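Local coordinates for putative membrane protein mmpL11 (Mycobacterium tuberculosis, PDB 4Y0L) that probably acts as a membrane transporter of the RND family, represented by its second periplasmic domain, at residues V6-G11 against S19-A24; G11-P16 against G48-S53; A24-I29 against A39-A44. All coordinates share one frame; numbering follows the deposited sequence.

Overall arrangement
From the N terminus, strand 2-7 runs into a loop that returns as helix 19-29, and contact 1 closes this loop by setting the residues after the strand against the first turns of the helix. Contact 2 starts inside the same loop and reaches forward to strand 49-55, so its segments alternate with those of contact 1 and the two cross. Contact 3 follows contact 1 in series, joining the later part of the helix to strand 37-43, and is nested within the span closed by contact 2. Together they tie one helix and its leading loop to three neighbouring strands; the backbone pairs Val6-Ala50 and Arg42-Leu51 join those strands.

Contact 1 of 3, residues V6-G11 against S19-A24; sequences VRFDAG and SQTIAA
Phe8 meets Thr21 and Ile22 through carbon atoms only, both at the edge of its ring and near its plane, rather than over a face. The nearest pair is Phe8 CZ with Ile22 CG1 at 3.9 Å. Ile22 extends the overlap with its terminal methyl, since CD1 lies 4.1 Å from Phe8 CE2. On the neighbouring part of the rim, Phe8 CE1 meets Thr21 CG2, also at 4.1 Å. Torsions explain these approaches: Phe8 CG stands opposite the carbonyl carbon (chi1 -63°), which carries the ring from the end of the strand toward the helix, while Ile22 sends its CG1-CD1 arm forward in an extended course (chi2 171°). Thr21 offers its methyl to the ring, not its hydroxyl.

Polar bonding stays outside the interface: no hydrogen bond links the two segments. Within the helix, Ala23 N donates to Ser19 O at 2.8 Å, and Ser19 OG is bonded to Pro16 O of the preceding loop. Ala10 O receives a bond from His18 NE2.

The Phe8 ring also stacks with that of His18, and its side chain touches Ala13 and Ala83. Ile22 also touches Pro41, Phe43 and Ala50 of the sheet.

Strand 2-7 thus hands over to a helix lying across one side of the antiparallel sheet, as the first strand and helix do in a ferredoxin-like alpha/beta sandwich.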
# COMPACT_ATOMS: atom_id res chain seq x y z
N VAL A 6 -2.84 -3.47 -2.44
CA VAL A 6 -1.77 -4.47 -2.47
C VAL A 6 -2.36 -5.88 -2.56
O VAL A 6 -3.12 -6.29 -1.68
CB VAL A 6 -0.87 -4.38 -1.22
CG1 VAL A 6 0.38 -5.23 -1.41
CG2 VAL A 6 -0.49 -2.93 -0.94
N ARG A 7 -2.00 -6.60 -3.62
CA ARG A 7 -2.48 -7.97 -3.82
C ARG A 7 -1.34 -8.97 -3.67
O ARG A 7 -0.23 -8.73 -4.14
CB ARG A 7 -3.13 -8.13 -5.20
CG ARG A 7 -4.42 -7.35 -5.38
CD ARG A 7 -4.31 -6.33 -6.49
NE ARG A 7 -4.64 -6.89 -7.80
CZ ARG A 7 -4.33 -6.33 -8.96
NH1 ARG A 7 -3.67 -5.18 -8.99
NH2 ARG A 7 -4.68 -6.91 -10.10
N PHE A 8 -1.64 -10.08 -3.01
CA PHE A 8 -0.68 -11.16 -2.83
C PHE A 8 -1.12 -12.41 -3.58
O PHE A 8 -2.32 -12.64 -3.77
CB PHE A 8 -0.51 -11.48 -1.34
CG PHE A 8 0.06 -10.35 -0.54
CD1 PHE A 8 1.43 -10.14 -0.50
CD2 PHE A 8 -0.77 -9.49 0.16
CE1 PHE A 8 1.96 -9.10 0.23
CE2 PHE A 8 -0.24 -8.44 0.89
CZ PHE A 8 1.13 -8.25 0.93
N ASP A 9 -0.15 -13.21 -4.01
CA ASP A 9 -0.42 -14.36 -4.86
C ASP A 9 -0.71 -15.62 -4.05
O ASP A 9 -1.37 -16.53 -4.54
CB ASP A 9 0.77 -14.62 -5.79
CG ASP A 9 0.39 -14.57 -7.26
OD1 ASP A 9 -0.74 -14.98 -7.61
OD2 ASP A 9 1.22 -14.11 -8.07
N ALA A 10 -0.21 -15.67 -2.82
CA ALA A 10 -0.43 -16.82 -1.95
C ALA A 10 -0.95 -16.40 -0.58
O ALA A 10 -0.42 -15.49 0.04
CB ALA A 10 0.85 -17.62 -1.80
N GLY A 11 -1.99 -17.09 -0.12
CA GLY A 11 -2.53 -16.85 1.20
C GLY A 11 -3.28 -15.54 1.30
O GLY A 11 -3.31 -14.75 0.36
N SER A 19 2.64 -9.24 6.64
CA SER A 19 2.41 -7.99 7.38
C SER A 19 3.58 -7.01 7.27
O SER A 19 3.38 -5.80 7.25
CB SER A 19 2.13 -8.29 8.85
OG SER A 19 3.16 -9.07 9.42
N GLN A 20 4.80 -7.53 7.19
CA GLN A 20 5.98 -6.67 7.09
C GLN A 20 6.02 -5.98 5.73
O GLN A 20 6.49 -4.85 5.61
CB GLN A 20 7.26 -7.48 7.33
CG GLN A 20 8.54 -6.68 7.14
CD GLN A 20 8.61 -5.46 8.03
OE1 GLN A 20 8.06 -5.46 9.13
NE2 GLN A 20 9.29 -4.42 7.56
N THR A 21 5.54 -6.67 4.70
CA THR A 21 5.46 -6.09 3.37
C THR A 21 4.44 -4.96 3.36
O THR A 21 4.66 -3.92 2.76
CB THR A 21 5.07 -7.14 2.32
OG1 THR A 21 6.02 -8.21 2.35
CG2 THR A 21 5.04 -6.52 0.92
N ILE A 22 3.31 -5.18 4.03
CA ILE A 22 2.30 -4.15 4.16
C ILE A 22 2.83 -3.00 5.01
O ILE A 22 2.56 -1.83 4.73
CB ILE A 22 1.00 -4.70 4.78
CG1 ILE A 22 0.35 -5.70 3.82
CG2 ILE A 22 0.02 -3.58 5.09
CD1 ILE A 22 -0.82 -6.47 4.41
N ALA A 23 3.59 -3.33 6.05
CA ALA A 23 4.16 -2.33 6.94
C ALA A 23 5.21 -1.49 6.22
O ALA A 23 5.33 -0.29 6.45
CB ALA A 23 4.76 -2.99 8.17
N ALA A 24 5.97 -2.14 5.34
CA ALA A 24 7.01 -1.45 4.57
C ALA A 24 6.39 -0.49 3.56
O ALA A 24 6.85 0.63 3.40
CB ALA A 24 7.91 -2.45 3.87

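Contact 2 of 3, residues G11-P16 against G48-S53; sequences GGASAP and GSALLS
Ala13 lays its methyl against the Ser49-Ala50 peptide of the opposing strand, with CB 3.6 Å from Ser49 O and 3.7 Å from Ser49 C. In the ferredoxin-like sandwich this joins the loop between the first strand and first helix to the start of strand 49-55, an inner strand of the sheet. The backbones come closest here, Ala13 CA lying 5.4 Å from Ser49 CA.

A type I beta turn from Gly12 to Ala15 presents the methyl. Its closing bond runs from Ala15 N to Gly12 O at 3.0 Å, and Ala13 occupies the first of the two central positions, with its CB directed at the strand. No hydrogen bond crosses between the two segments. The turn is instead tied to Asn47, two residues before the strand begins, since Ser14 N bonds Asn47 OD1 and Ala13 and Asn47 are also joined by a backbone hydrogen bond.

On the strand side, Ser49 turns its CB away from the loop, so it takes part through its backbone, whereas Ala50 turns its CB toward it. Ala50 also touches Ile22 of the overlying helix. Phe43, from the neighbouring strand, packs against both Ala13 and Ala50, which places the two alanines within a shared apolar patch. Their methyl carbons, Ala13 CB and Ala50 CB, stand 4.2 Å apart.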
# COMPACT_ATOMS: atom_id res chain seq x y z
N GLY A 11 -1.99 -17.09 -0.12
CA GLY A 11 -2.53 -16.85 1.20
C GLY A 11 -3.28 -15.54 1.30
O GLY A 11 -3.31 -14.75 0.36
N GLY A 12 -3.89 -15.31 2.46
CA GLY A 12 -4.64 -14.09 2.69
C GLY A 12 -3.73 -12.91 2.95
O GLY A 12 -2.63 -13.07 3.47
N ALA A 13 -4.21 -11.72 2.59
CA ALA A 13 -3.43 -10.50 2.75
C ALA A 13 -3.07 -10.26 4.21
O ALA A 13 -2.00 -9.72 4.51
CB ALA A 13 -4.19 -9.31 2.20
N SER A 14 -3.95 -10.66 5.12
CA SER A 14 -3.75 -10.43 6.54
C SER A 14 -2.85 -11.47 7.19
O SER A 14 -2.60 -11.43 8.39
CB SER A 14 -5.10 -10.41 7.28
OG SER A 14 -5.64 -11.71 7.38
N ALA A 15 -2.35 -12.42 6.39
CA ALA A 15 -1.44 -13.43 6.90
C ALA A 15 -0.24 -12.75 7.58
O ALA A 15 0.22 -11.72 7.10
CB ALA A 15 -0.98 -14.35 5.78
N PRO A 16 0.24 -13.32 8.70
CA PRO A 16 1.40 -12.73 9.39
C PRO A 16 2.63 -12.62 8.50
O PRO A 16 3.44 -11.70 8.65
CB PRO A 16 1.65 -13.71 10.54
CG PRO A 16 0.35 -14.37 10.78
CD PRO A 16 -0.32 -14.46 9.44
N GLY A 48 -8.13 -11.08 -0.32
CA GLY A 48 -7.31 -11.13 -1.51
C GLY A 48 -6.38 -9.94 -1.60
O GLY A 48 -5.31 -10.02 -2.21
N SER A 49 -6.78 -8.83 -0.98
CA SER A 49 -6.02 -7.59 -1.06
C SER A 49 -6.07 -6.78 0.23
O SER A 49 -6.86 -7.08 1.14
CB SER A 49 -6.54 -6.73 -2.21
OG SER A 49 -7.91 -6.43 -2.03
N ALA A 50 -5.22 -5.76 0.30
CA ALA A 50 -5.21 -4.83 1.42
C ALA A 50 -5.21 -3.39 0.90
O ALA A 50 -4.37 -3.02 0.08
CB ALA A 50 -4.00 -5.07 2.30
N LEU A 51 -6.17 -2.59 1.37
CA LEU A 51 -6.27 -1.20 0.97
C LEU A 51 -5.55 -0.30 1.97
O LEU A 51 -5.82 -0.35 3.18
CB LEU A 51 -7.73 -0.77 0.84
CG LEU A 51 -7.95 0.64 0.26
CD1 LEU A 51 -7.76 0.64 -1.25
CD2 LEU A 51 -9.32 1.17 0.64
N LEU A 52 -4.63 0.52 1.47
CA LEU A 52 -3.97 1.54 2.26
C LEU A 52 -4.38 2.92 1.76
O LEU A 52 -4.14 3.26 0.60
CB LEU A 52 -2.45 1.38 2.21
CG LEU A 52 -1.90 0.13 2.90
CD1 LEU A 52 -0.47 -0.15 2.46
CD2 LEU A 52 -1.96 0.29 4.42
N SER A 53 -5.01 3.70 2.63
CA SER A 53 -5.51 5.03 2.26
C SER A 53 -4.71 6.12 2.97
O SER A 53 -4.64 6.16 4.20
CB SER A 53 -6.99 5.15 2.60
OG SER A 53 -7.20 5.19 4.00

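Contact 3 of 3, residues A24-I29 against A39-A44; sequences AIRHRI and APPRFA
Segment 24-29 runs past segment 39-44 with no backbone contact, the nearest alpha carbons being Arg26 CA and Pro40 CA at 7.8 Å. Arg26 reaches across this gap. Its CG lies anti to the backbone N (chi1 -180°) and the chain stays extended as far as NE, which brings the guanidinium over to the backbone of Ala39 and Pro40.

There Arg26 NE donates to Ala39 O at 3.1 Å, with an N-H...O angle of 145°. The acceptor geometry is also off-axis: the donor stands well above the carbonyl plane, 59° out of it, and not on a lone pair. Ala39 O itself lies at the guanidinium edge, tilted a little from its plane. The terminal nitrogen has its own acceptor, since Arg26 NH2 bonds Val38 O, and the group thereby grips two successive carbonyls.

Around these bonds the contacts are with prolines. Arg26 NH2 lies 4.1 Å from Pro40 CD, and Pro40 CA approaches Arg26 NE obliquely at 3.7 Å. Farther back along the chain, Arg26 CD comes within 4.5 Å of Pro41 CD.

The two bonds of Arg26 go to backbone carbonyls, Ala39 O and Val38 O, and make a link at the surface between helix 19-29 and the outermost strand 37-43; the positive charge of the guanidinium would probably draw on the dipoles of both carbonyls.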
# COMPACT_ATOMS: atom_id res chain seq x y z
N ALA A 24 5.97 -2.14 5.34
CA ALA A 24 7.01 -1.45 4.57
C ALA A 24 6.39 -0.49 3.56
O ALA A 24 6.85 0.63 3.40
CB ALA A 24 7.91 -2.45 3.87
N ILE A 25 5.35 -0.96 2.88
CA ILE A 25 4.64 -0.13 1.91
C ILE A 25 4.00 1.06 2.61
O ILE A 25 4.06 2.19 2.12
CB ILE A 25 3.56 -0.94 1.16
CG1 ILE A 25 4.23 -2.00 0.28
CG2 ILE A 25 2.69 -0.04 0.29
CD1 ILE A 25 3.30 -3.11 -0.16
N ARG A 26 3.38 0.80 3.75
CA ARG A 26 2.72 1.83 4.53
C ARG A 26 3.71 2.93 4.95
O ARG A 26 3.41 4.12 4.87
CB ARG A 26 2.06 1.21 5.76
CG ARG A 26 1.34 2.20 6.65
CD ARG A 26 0.38 1.50 7.60
NE ARG A 26 -0.37 2.44 8.43
CZ ARG A 26 -0.15 2.69 9.71
NH1 ARG A 26 0.82 2.06 10.37
NH2 ARG A 26 -0.90 3.57 10.36
N HIS A 27 4.89 2.50 5.39
CA HIS A 27 5.94 3.42 5.83
C HIS A 27 6.46 4.30 4.70
O HIS A 27 6.80 5.46 4.91
CB HIS A 27 7.08 2.63 6.46
CG HIS A 27 8.28 3.46 6.80
ND1 HIS A 27 9.37 3.58 5.97
CD2 HIS A 27 8.57 4.21 7.90
CE1 HIS A 27 10.27 4.36 6.53
NE2 HIS A 27 9.81 4.76 7.70
N ARG A 28 6.53 3.74 3.49
CA ARG A 28 7.02 4.49 2.34
C ARG A 28 5.98 5.50 1.86
O ARG A 28 6.32 6.58 1.38
CB ARG A 28 7.40 3.54 1.20
CG ARG A 28 8.22 4.19 0.09
CD ARG A 28 9.65 4.46 0.54
NE ARG A 28 10.46 5.10 -0.50
CZ ARG A 28 10.92 6.35 -0.46
NH1 ARG A 28 10.68 7.14 0.59
NH2 ARG A 28 11.64 6.82 -1.47
N ILE A 29 4.71 5.13 1.99
CA ILE A 29 3.61 6.03 1.63
C ILE A 29 3.65 7.28 2.51
O ILE A 29 3.45 8.39 2.03
CB ILE A 29 2.24 5.33 1.78
CG1 ILE A 29 2.07 4.27 0.69
CG2 ILE A 29 1.09 6.34 1.68
CD1 ILE A 29 0.93 3.31 0.93
N ALA A 39 -3.63 5.40 6.82
CA ALA A 39 -4.49 4.48 7.54
C ALA A 39 -3.83 3.12 7.69
O ALA A 39 -3.00 2.75 6.85
CB ALA A 39 -5.82 4.34 6.82
N PRO A 40 -4.18 2.37 8.75
CA PRO A 40 -3.76 0.97 8.79
C PRO A 40 -4.40 0.20 7.64
O PRO A 40 -5.38 0.68 7.08
CB PRO A 40 -4.27 0.48 10.15
CG PRO A 40 -4.54 1.71 10.94
CD PRO A 40 -4.92 2.77 9.95
N PRO A 41 -3.85 -0.97 7.30
CA PRO A 41 -4.39 -1.71 6.15
C PRO A 41 -5.83 -2.16 6.36
O PRO A 41 -6.17 -2.67 7.42
CB PRO A 41 -3.45 -2.91 6.03
CG PRO A 41 -2.88 -3.08 7.40
CD PRO A 41 -2.76 -1.70 7.96
N ARG A 42 -6.66 -1.94 5.35
CA ARG A 42 -8.02 -2.44 5.34
C ARG A 42 -8.10 -3.68 4.47
O ARG A 42 -7.80 -3.64 3.29
CB ARG A 42 -8.99 -1.37 4.83
CG ARG A 42 -9.99 -0.92 5.87
CD ARG A 42 -10.83 0.23 5.35
NE ARG A 42 -10.04 1.45 5.21
CZ ARG A 42 -9.74 2.27 6.21
NH1 ARG A 42 -10.15 2.01 7.44
NH2 ARG A 42 -9.01 3.36 5.98
N PHE A 43 -8.51 -4.79 5.08
CA PHE A 43 -8.55 -6.07 4.39
C PHE A 43 -9.92 -6.35 3.79
O PHE A 43 -10.94 -6.28 4.48
CB PHE A 43 -8.16 -7.19 5.34
CG PHE A 43 -6.73 -7.12 5.79
CD1 PHE A 43 -5.70 -7.28 4.88
CD2 PHE A 43 -6.41 -6.90 7.12
CE1 PHE A 43 -4.38 -7.21 5.28
CE2 PHE A 43 -5.10 -6.83 7.53
CZ PHE A 43 -4.08 -6.99 6.61
N ALA A 44 -9.93 -6.66 2.50
CA ALA A 44 -11.14 -7.10 1.83
C ALA A 44 -11.65 -8.37 2.50
O ALA A 44 -10.86 -9.17 3.00
CB ALA A 44 -10.87 -7.35 0.35